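Local coordinates for protein nucleoporin NUP170 (PDB 5HAX) that is a scaffold nucleoporin that probably forms part of the inner ring of the nuclear pore complex, combining a beta-propeller domain with an alpha-helical domain, at residues 602-610 and 712-722; 299-307 and 453-461. All coordinates share one frame; numbering follows the deposited sequence.

Contact 1. Residues 602-610 and 712-722; sequences LWKAKVVQV and LKDLTYEQLFS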
loop_
_atom_site.group_PDB
_atom_site.type_symbol
_atom_site.label_atom_id
_atom_site.label_comp_id
_atom_site.label_asym_id
_atom_site.label_seq_id
_atom_site.Cartn_x
_atom_site.Cartn_y
_atom_site.Cartn_z
ATOM N N LEU A 602 7.770 12.880 -11.989
ATOM C CA LEU A 602 7.774 14.061 -12.847
ATOM C C LEU A 602 8.205 13.756 -14.275
ATOM O O LEU A 602 7.526 14.154 -15.226
ATOM C CB LEU A 602 8.718 15.118 -12.261
ATOM C CG LEU A 602 8.107 16.343 -11.587
ATOM C CD1 LEU A 602 7.075 15.938 -10.555
ATOM C CD2 LEU A 602 9.212 17.172 -10.947
ATOM N N TRP A 603 9.319 13.037 -14.421
ATOM C CA TRP A 603 10.065 12.934 -15.670
ATOM C C TRP A 603 9.182 12.801 -16.908
ATOM O O TRP A 603 9.181 13.676 -17.782
ATOM C CB TRP A 603 11.022 11.744 -15.559
ATOM C CG TRP A 603 12.132 11.748 -16.553
ATOM C CD1 TRP A 603 12.256 10.942 -17.644
ATOM C CD2 TRP A 603 13.287 12.596 -16.545
ATOM N NE1 TRP A 603 13.417 11.232 -18.317
ATOM C CE2 TRP A 603 14.068 12.245 -17.663
ATOM C CE3 TRP A 603 13.737 13.615 -15.701
ATOM C CZ2 TRP A 603 15.272 12.878 -17.960
ATOM C CZ3 TRP A 603 14.934 14.244 -15.998
ATOM C CH2 TRP A 603 15.686 13.873 -17.119
ATOM N N LYS A 604 8.424 11.712 -17.002
ATOM C CA LYS A 604 7.633 11.427 -18.194
ATOM C C LYS A 604 6.250 12.065 -18.162
ATOM O O LYS A 604 5.489 11.901 -19.121
ATOM C CB LYS A 604 7.496 9.912 -18.380
ATOM C CG LYS A 604 8.808 9.204 -18.687
ATOM C CD LYS A 604 9.336 9.572 -20.067
ATOM C CE LYS A 604 10.635 8.847 -20.375
ATOM N NZ LYS A 604 11.113 9.129 -21.753
ATOM N N ALA A 605 5.910 12.788 -17.101
ATOM C CA ALA A 605 4.598 13.404 -16.992
ATOM C C ALA A 605 4.529 14.693 -17.803
ATOM O O ALA A 605 5.518 15.416 -17.951
ATOM C CB ALA A 605 4.267 13.703 -15.531
ATOM N N LYS A 606 3.340 14.972 -18.334
ATOM C CA LYS A 606 3.078 16.262 -18.954
ATOM C C LYS A 606 3.105 17.357 -17.896
ATOM O O LYS A 606 2.702 17.152 -16.750
ATOM C CB LYS A 606 1.720 16.259 -19.657
ATOM C CG LYS A 606 1.540 15.169 -20.702
ATOM C CD LYS A 606 2.472 15.359 -21.886
ATOM C CE LYS A 606 2.148 14.376 -23.001
ATOM N NZ LYS A 606 3.134 14.446 -24.113
ATOM N N VAL A 607 3.585 18.538 -18.290
ATOM C CA VAL A 607 3.670 19.642 -17.339
ATOM C C VAL A 607 2.278 20.165 -16.997
ATOM O O VAL A 607 1.996 20.494 -15.838
ATOM C CB VAL A 607 4.569 20.764 -17.894
ATOM C CG1 VAL A 607 4.641 21.923 -16.906
ATOM C CG2 VAL A 607 5.963 20.231 -18.191
ATOM N N VAL A 608 1.387 20.245 -17.989
ATOM C CA VAL A 608 0.101 20.909 -17.827
ATOM C C VAL A 608 -1.028 19.975 -18.243
ATOM O O VAL A 608 -0.823 18.970 -18.927
ATOM C CB VAL A 608 0.026 22.221 -18.643
ATOM C CG1 VAL A 608 1.071 23.206 -18.151
ATOM C CG2 VAL A 608 0.210 21.943 -20.131
ATOM N N GLN A 609 -2.238 20.334 -17.811
ATOM C CA GLN A 609 -3.470 19.647 -18.187
ATOM C C GLN A 609 -4.476 20.703 -18.628
ATOM O O GLN A 609 -4.936 21.504 -17.807
ATOM C CB GLN A 609 -4.024 18.821 -17.027
ATOM C CG GLN A 609 -3.147 17.651 -16.619
ATOM C CD GLN A 609 -3.120 16.549 -17.661
ATOM O OE1 GLN A 609 -4.097 16.331 -18.379
ATOM N NE2 GLN A 609 -1.998 15.845 -17.748
ATOM N N VAL A 610 -4.813 20.704 -19.913
ATOM C CA VAL A 610 -5.771 21.664 -20.458
ATOM C C VAL A 610 -7.187 21.097 -20.407
ATOM O O VAL A 610 -7.601 20.353 -21.295
ATOM C CB VAL A 610 -5.426 22.044 -21.913
ATOM C CG1 VAL A 610 -6.342 23.157 -22.408
ATOM C CG2 VAL A 610 -3.968 22.469 -22.018
ATOM N N LEU A 712 3.113 23.308 -25.840
ATOM C CA LEU A 712 2.875 23.306 -24.402
ATOM C C LEU A 712 1.938 22.176 -23.997
ATOM O O LEU A 712 2.016 21.684 -22.865
ATOM C CB LEU A 712 2.296 24.653 -23.972
ATOM C CG LEU A 712 1.892 24.781 -22.503
ATOM C CD1 LEU A 712 3.089 24.548 -21.595
ATOM C CD2 LEU A 712 1.276 26.145 -22.246
ATOM N N LYS A 713 1.054 21.757 -24.903
ATOM C CA LYS A 713 0.094 20.705 -24.586
ATOM C C LYS A 713 0.801 19.399 -24.251
ATOM O O LYS A 713 0.455 18.728 -23.270
ATOM C CB LYS A 713 -0.859 20.510 -25.765
ATOM C CG LYS A 713 -2.271 20.099 -25.382
ATOM C CD LYS A 713 -3.123 19.818 -26.618
ATOM C CE LYS A 713 -3.406 21.081 -27.427
ATOM N NZ LYS A 713 -4.237 22.066 -26.677
ATOM N N ASP A 714 1.799 19.023 -25.052
ATOM C CA ASP A 714 2.496 17.749 -24.914
ATOM C C ASP A 714 3.930 17.933 -24.418
ATOM O O ASP A 714 4.801 17.102 -24.691
ATOM C CB ASP A 714 2.471 16.992 -26.242
ATOM C CG ASP A 714 2.771 17.883 -27.432
ATOM O OD1 ASP A 714 3.582 18.821 -27.283
ATOM O OD2 ASP A 714 2.189 17.646 -28.512
ATOM N N LEU A 715 4.187 19.014 -23.682
ATOM C CA LEU A 715 5.489 19.223 -23.067
ATOM C C LEU A 715 5.610 18.376 -21.806
ATOM O O LEU A 715 4.770 18.469 -20.905
ATOM C CB LEU A 715 5.693 20.698 -22.725
ATOM C CG LEU A 715 6.925 21.011 -21.866
ATOM C CD1 LEU A 715 8.202 20.802 -22.668
ATOM C CD2 LEU A 715 6.853 22.417 -21.295
ATOM N N THR A 716 6.657 17.562 -21.740
ATOM C CA THR A 716 6.960 16.771 -20.557
ATOM C C THR A 716 8.022 17.471 -19.716
ATOM O O THR A 716 8.696 18.402 -20.164
ATOM C CB THR A 716 7.442 15.369 -20.945
ATOM O OG1 THR A 716 8.729 15.457 -21.567
ATOM C CG2 THR A 716 6.460 14.701 -21.898
ATOM N N TYR A 717 8.165 17.008 -18.472
ATOM C CA TYR A 717 9.215 17.541 -17.611
ATOM C C TYR A 717 10.595 17.157 -18.128
ATOM O O TYR A 717 11.542 17.947 -18.026
ATOM C CB TYR A 717 9.022 17.053 -16.177
ATOM C CG TYR A 717 8.079 17.916 -15.370
ATOM C CD1 TYR A 717 8.526 19.081 -14.760
ATOM C CD2 TYR A 717 6.743 17.568 -15.216
ATOM C CE1 TYR A 717 7.671 19.876 -14.020
ATOM C CE2 TYR A 717 5.880 18.356 -14.477
ATOM C CZ TYR A 717 6.349 19.509 -13.882
ATOM O OH TYR A 717 5.497 20.297 -13.144
ATOM N N GLU A 718 10.728 15.951 -18.684
ATOM C CA GLU A 718 11.993 15.551 -19.296
ATOM C C GLU A 718 12.422 16.550 -20.362
ATOM O O GLU A 718 13.581 16.981 -20.398
ATOM C CB GLU A 718 11.865 14.152 -19.901
ATOM C CG GLU A 718 13.093 13.709 -20.687
ATOM C CD GLU A 718 12.915 12.364 -21.360
ATOM O OE1 GLU A 718 13.935 11.768 -21.764
ATOM O OE2 GLU A 718 11.759 11.911 -21.499
ATOM N N GLN A 719 11.498 16.921 -21.250
ATOM C CA GLN A 719 11.826 17.857 -22.321
ATOM C C GLN A 719 12.192 19.223 -21.756
ATOM O O GLN A 719 13.141 19.865 -22.222
ATOM C CB GLN A 719 10.647 17.965 -23.285
ATOM C CG GLN A 719 10.324 16.658 -24.001
ATOM C CD GLN A 719 8.887 16.578 -24.488
ATOM O OE1 GLN A 719 8.052 17.416 -24.150
ATOM N NE2 GLN A 719 8.593 15.559 -25.288
ATOM N N LEU A 720 11.446 19.682 -20.749
ATOM C CA LEU A 720 11.765 20.942 -20.086
ATOM C C LEU A 720 13.167 20.915 -19.488
ATOM O O LEU A 720 13.889 21.917 -19.536
ATOM C CB LEU A 720 10.728 21.221 -19.000
ATOM C CG LEU A 720 10.943 22.448 -18.114
ATOM C CD1 LEU A 720 10.810 23.720 -18.930
ATOM C CD2 LEU A 720 9.956 22.439 -16.955
ATOM N N PHE A 721 13.570 19.773 -18.926
ATOM C CA PHE A 721 14.829 19.694 -18.193
ATOM C C PHE A 721 16.034 19.512 -19.105
ATOM O O PHE A 721 17.116 20.017 -18.788
ATOM C CB PHE A 721 14.793 18.527 -17.197
ATOM C CG PHE A 721 13.795 18.690 -16.081
ATOM C CD1 PHE A 721 13.403 19.944 -15.639
ATOM C CD2 PHE A 721 13.257 17.573 -15.461
ATOM C CE1 PHE A 721 12.492 20.078 -14.608
ATOM C CE2 PHE A 721 12.347 17.705 -14.431
ATOM C CZ PHE A 721 11.964 18.957 -14.004
ATOM N N SER A 722 15.876 18.799 -20.227
ATOM C CA SER A 722 17.032 18.249 -20.926
ATOM C C SER A 722 16.991 18.389 -22.446
ATOM O O SER A 722 17.877 17.842 -23.114
ATOM C CB SER A 722 17.180 16.764 -20.568
ATOM O OG SER A 722 16.030 16.034 -20.960
HETATM O O HOH W 1 2.863 19.901 -13.541
HETATM O O HOH W 2 2.387 19.452 -20.710
#
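The ring of Tyr717 is clamped between Leu602 and Val607, and this is the tight part of the contact. Leu602 CG sits over the centre of one face, 4.0 Å from the centroid of the Tyr717 ring. Val607 CG2 takes the opposite face and also packs on Leu715. A water lies between Tyr717 OH and Val607 O and links them. Nearby, Val608 CG2 meets Leu712 CG at 4.1 Å, and the two side chains cross at about a right angle.

Backbone bonds tie the segments together. Tyr717 N donates to Ala605 O, and Val607 N donates to Leu715 O at 2.9 Å. They flank a single beta bridge between Lys606 and Thr716. The setting is the alpha-helical domain, where 602-610 follows helix 586-599 and lies along the loop joining helices 706-713 and 717-722. Thr716 is the N-cap of the second helix and forms a capping box with Gln719. Glu718 N, in the first turn, donates to Trp603 O at 2.9 Å, on a lone pair.

Trp603 lies with its five-membered ring under Glu718 CB, while CZ3 meets the edge of Phe721. The extended Glu718 chain (chi1 174°) runs over the indole, and Asn14 of helix 5-20 binds both Trp603 NE1 and Glu718 OE1.

The looser rim faces solvent and is carried by lysines. Lys604 is exposed; its NZ makes a salt bridge to Glu718 OE2 at 2.9 Å, on the syn side. Lys606 is partly exposed, and its NZ reaches Asp714 O at 3.2 Å, from above the carbonyl plane.

Contact 2. Residues 299-307 and 453-461; sequences IPATEASKL and AKQPLGFGN
Glu303 lies over one face of the Phe459 ring, with its CA above the centre, 3.9 Å from the centroid. The contact belongs to the beta-propeller domain. Residues 299-307 are the loop between the neighbouring antiparallel strands 293-298 and 307-313. Residues 453-461 include a short helical turn, loosely hydrogen-bonded, on the link between strands 440-445 and 473-478.

The Glu303 side chain crosses the ring obliquely. CB lies near the CD2-CE2 side of Phe459. CG is anti to the backbone N (chi1 -175°) and the chain stays extended, which carries CG and the carboxylate along that side. Glu303 CG comes 3.5 Å from Phe459 CE2. The carboxylate plane is turned 32° from the ring. The Glu303 carboxylate oxygens bond outside the segments: Ser387 holds OE1 and Arg385 makes a salt bridge to OE2.

Thr302 meets the other side of the ring's rim. Its OG1 lies 3.6 Å from Phe459 CE1. The Pro456 ring packs against the backbone of 301-303, with Pro456 CB 3.4 Å from Glu303 O. No hydrogen bond joins the segments. Thr302 O approaches Pro456 N to 3.0 Å, but a proline nitrogen carries no proton, so this is no hydrogen bond.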
loop_
_atom_site.group_PDB
_atom_site.type_symbol
_atom_site.label_atom_id
_atom_site.label_comp_id
_atom_site.label_asym_id
_atom_site.label_seq_id
_atom_site.Cartn_x
_atom_site.Cartn_y
_atom_site.Cartn_z
ATOM N N ILE A 299 -5.629 -10.324 -4.577
ATOM C CA ILE A 299 -4.426 -9.763 -5.186
ATOM C C ILE A 299 -4.858 -9.026 -6.449
ATOM O O ILE A 299 -5.409 -9.655 -7.362
ATOM C CB ILE A 299 -3.391 -10.855 -5.506
ATOM C CG1 ILE A 299 -2.990 -11.583 -4.216
ATOM C CG2 ILE A 299 -2.167 -10.244 -6.182
ATOM C CD1 ILE A 299 -2.150 -12.824 -4.435
ATOM N N PRO A 300 -4.644 -7.715 -6.550
ATOM C CA PRO A 300 -5.176 -6.964 -7.691
ATOM C C PRO A 300 -4.402 -7.236 -8.974
ATOM O O PRO A 300 -3.255 -7.688 -8.965
ATOM C CB PRO A 300 -5.027 -5.504 -7.251
ATOM C CG PRO A 300 -3.859 -5.520 -6.328
ATOM C CD PRO A 300 -3.905 -6.845 -5.616
ATOM N N ALA A 301 -5.061 -6.944 -10.099
ATOM C CA ALA A 301 -4.450 -7.173 -11.406
ATOM C C ALA A 301 -3.236 -6.280 -11.627
ATOM O O ALA A 301 -2.344 -6.629 -12.408
ATOM C CB ALA A 301 -5.477 -6.949 -12.514
ATOM N N THR A 302 -3.187 -5.127 -10.957
ATOM C CA THR A 302 -2.015 -4.264 -11.053
ATOM C C THR A 302 -0.777 -4.939 -10.482
ATOM O O THR A 302 0.345 -4.650 -10.917
ATOM C CB THR A 302 -2.278 -2.945 -10.323
ATOM O OG1 THR A 302 -2.626 -3.215 -8.959
ATOM C CG2 THR A 302 -3.414 -2.186 -10.987
ATOM N N GLU A 303 -0.957 -5.842 -9.517
ATOM C CA GLU A 303 0.157 -6.501 -8.849
ATOM C C GLU A 303 0.571 -7.790 -9.548
ATOM O O GLU A 303 1.767 -8.092 -9.630
ATOM C CB GLU A 303 -0.209 -6.792 -7.390
ATOM C CG GLU A 303 0.932 -7.374 -6.567
ATOM C CD GLU A 303 0.638 -7.381 -5.077
ATOM O OE1 GLU A 303 -0.531 -7.167 -4.695
ATOM O OE2 GLU A 303 1.578 -7.596 -4.285
ATOM N N ALA A 304 -0.393 -8.555 -10.057
ATOM C CA ALA A 304 -0.098 -9.835 -10.683
ATOM C C ALA A 304 -1.216 -10.190 -11.651
ATOM O O ALA A 304 -2.390 -9.926 -11.378
ATOM C CB ALA A 304 0.065 -10.937 -9.632
ATOM N N SER A 305 -0.840 -10.798 -12.777
ATOM C CA SER A 305 -1.816 -11.191 -13.787
ATOM C C SER A 305 -2.509 -12.498 -13.417
ATOM O O SER A 305 -3.742 -12.583 -13.435
ATOM C CB SER A 305 -1.132 -11.325 -15.147
ATOM O OG SER A 305 -2.012 -11.881 -16.105
ATOM N N LYS A 306 -1.731 -13.526 -13.081
ATOM C CA LYS A 306 -2.266 -14.863 -12.850
ATOM C C LYS A 306 -2.757 -15.058 -11.418
ATOM O O LYS A 306 -3.909 -15.450 -11.207
ATOM C CB LYS A 306 -1.199 -15.907 -13.193
ATOM C CG LYS A 306 -0.829 -15.938 -14.671
ATOM C CD LYS A 306 0.420 -16.768 -14.921
ATOM C CE LYS A 306 0.843 -16.702 -16.380
ATOM N NZ LYS A 306 2.176 -17.323 -16.609
ATOM N N LEU A 307 -1.908 -14.791 -10.426
ATOM C CA LEU A 307 -2.278 -15.015 -9.031
ATOM C C LEU A 307 -3.345 -14.011 -8.616
ATOM O O LEU A 307 -3.086 -12.806 -8.538
ATOM C CB LEU A 307 -1.049 -14.916 -8.132
ATOM C CG LEU A 307 -0.007 -16.019 -8.325
ATOM C CD1 LEU A 307 1.218 -15.745 -7.469
ATOM C CD2 LEU A 307 -0.590 -17.391 -8.001
ATOM N N ALA A 453 4.293 1.065 -9.484
ATOM C CA ALA A 453 4.081 1.104 -10.923
ATOM C C ALA A 453 2.615 0.789 -11.191
ATOM O O ALA A 453 1.848 0.484 -10.274
ATOM C CB ALA A 453 5.008 0.124 -11.648
ATOM N N LYS A 454 2.230 0.862 -12.463
ATOM C CA LYS A 454 0.848 0.647 -12.871
ATOM C C LYS A 454 0.614 -0.732 -13.473
ATOM O O LYS A 454 -0.500 -1.011 -13.929
ATOM C CB LYS A 454 0.425 1.734 -13.863
ATOM C CG LYS A 454 0.516 3.133 -13.273
ATOM C CD LYS A 454 -0.371 4.128 -14.001
ATOM C CE LYS A 454 -0.509 5.425 -13.213
ATOM N NZ LYS A 454 -1.165 5.219 -11.887
ATOM N N GLN A 455 1.622 -1.598 -13.474
ATOM C CA GLN A 455 1.490 -2.954 -13.983
ATOM C C GLN A 455 2.387 -3.860 -13.155
ATOM O O GLN A 455 3.270 -3.374 -12.437
ATOM C CB GLN A 455 1.857 -3.035 -15.473
ATOM C CG GLN A 455 3.295 -2.649 -15.800
ATOM C CD GLN A 455 3.545 -1.156 -15.701
ATOM O OE1 GLN A 455 2.733 -0.347 -16.149
ATOM N NE2 GLN A 455 4.671 -0.782 -15.105
ATOM N N PRO A 456 2.187 -5.182 -13.230
ATOM C CA PRO A 456 2.947 -6.096 -12.352
ATOM C C PRO A 456 4.454 -5.885 -12.361
ATOM O O PRO A 456 5.072 -5.843 -11.290
ATOM C CB PRO A 456 2.560 -7.477 -12.894
ATOM C CG PRO A 456 1.186 -7.288 -13.432
ATOM C CD PRO A 456 1.144 -5.894 -13.991
ATOM N N LEU A 457 5.071 -5.773 -13.533
ATOM C CA LEU A 457 6.490 -5.452 -13.587
ATOM C C LEU A 457 6.722 -4.053 -13.032
ATOM O O LEU A 457 6.176 -3.074 -13.548
ATOM C CB LEU A 457 7.008 -5.553 -15.023
ATOM C CG LEU A 457 7.454 -6.940 -15.498
ATOM C CD1 LEU A 457 7.794 -6.899 -16.980
ATOM C CD2 LEU A 457 8.648 -7.448 -14.694
ATOM N N GLY A 458 7.524 -3.967 -11.970
ATOM C CA GLY A 458 7.801 -2.717 -11.302
ATOM C C GLY A 458 6.881 -2.400 -10.141
ATOM O O GLY A 458 7.203 -1.518 -9.336
ATOM N N PHE A 459 5.755 -3.109 -10.023
ATOM C CA PHE A 459 4.746 -2.770 -9.023
ATOM C C PHE A 459 5.305 -2.824 -7.605
ATOM O O PHE A 459 5.014 -1.946 -6.785
ATOM C CB PHE A 459 3.557 -3.719 -9.154
ATOM C CG PHE A 459 2.498 -3.514 -8.109
ATOM C CD1 PHE A 459 1.451 -2.639 -8.332
ATOM C CD2 PHE A 459 2.549 -4.201 -6.907
ATOM C CE1 PHE A 459 0.474 -2.449 -7.372
ATOM C CE2 PHE A 459 1.575 -4.014 -5.946
ATOM C CZ PHE A 459 0.537 -3.137 -6.180
ATOM N N GLY A 460 6.091 -3.850 -7.290
ATOM C CA GLY A 460 6.487 -4.093 -5.916
ATOM C C GLY A 460 7.798 -3.456 -5.505
ATOM O O GLY A 460 8.377 -3.841 -4.486
ATOM N N ASN A 461 8.276 -2.473 -6.269
ATOM C CA ASN A 461 9.604 -1.901 -6.043
ATOM C C ASN A 461 9.535 -0.875 -4.912
ATOM O O ASN A 461 9.397 0.333 -5.120
ATOM C CB ASN A 461 10.143 -1.283 -7.326
ATOM C CG ASN A 461 11.629 -0.997 -7.249
ATOM O OD1 ASN A 461 12.215 -0.980 -6.166
ATOM N ND2 ASN A 461 12.247 -0.763 -8.399
#

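The two contacts lie in different domains, with centres about 26 Å apart and nearest atoms about 10 Å apart. They share no segment and come in series along the chain. Contact 1 is mostly buried in the alpha-helical domain and joins a loop and short strand to the end of helix 706-713, the loop after it and helix 717-722. Contact 2 is partly buried and joins a strand-connecting loop of the beta-propeller to a short helical turn. Contact 1 buries 927 Å², against 316 Å² for contact 2. The chemistry of contact 1 is mixed: backbone hydrogen bonds, a salt bridge, bound waters and aromatic packing. Contact 2 rests on van der Waals and CH-pi contacts, and its glutamate charge is paired outside the segments.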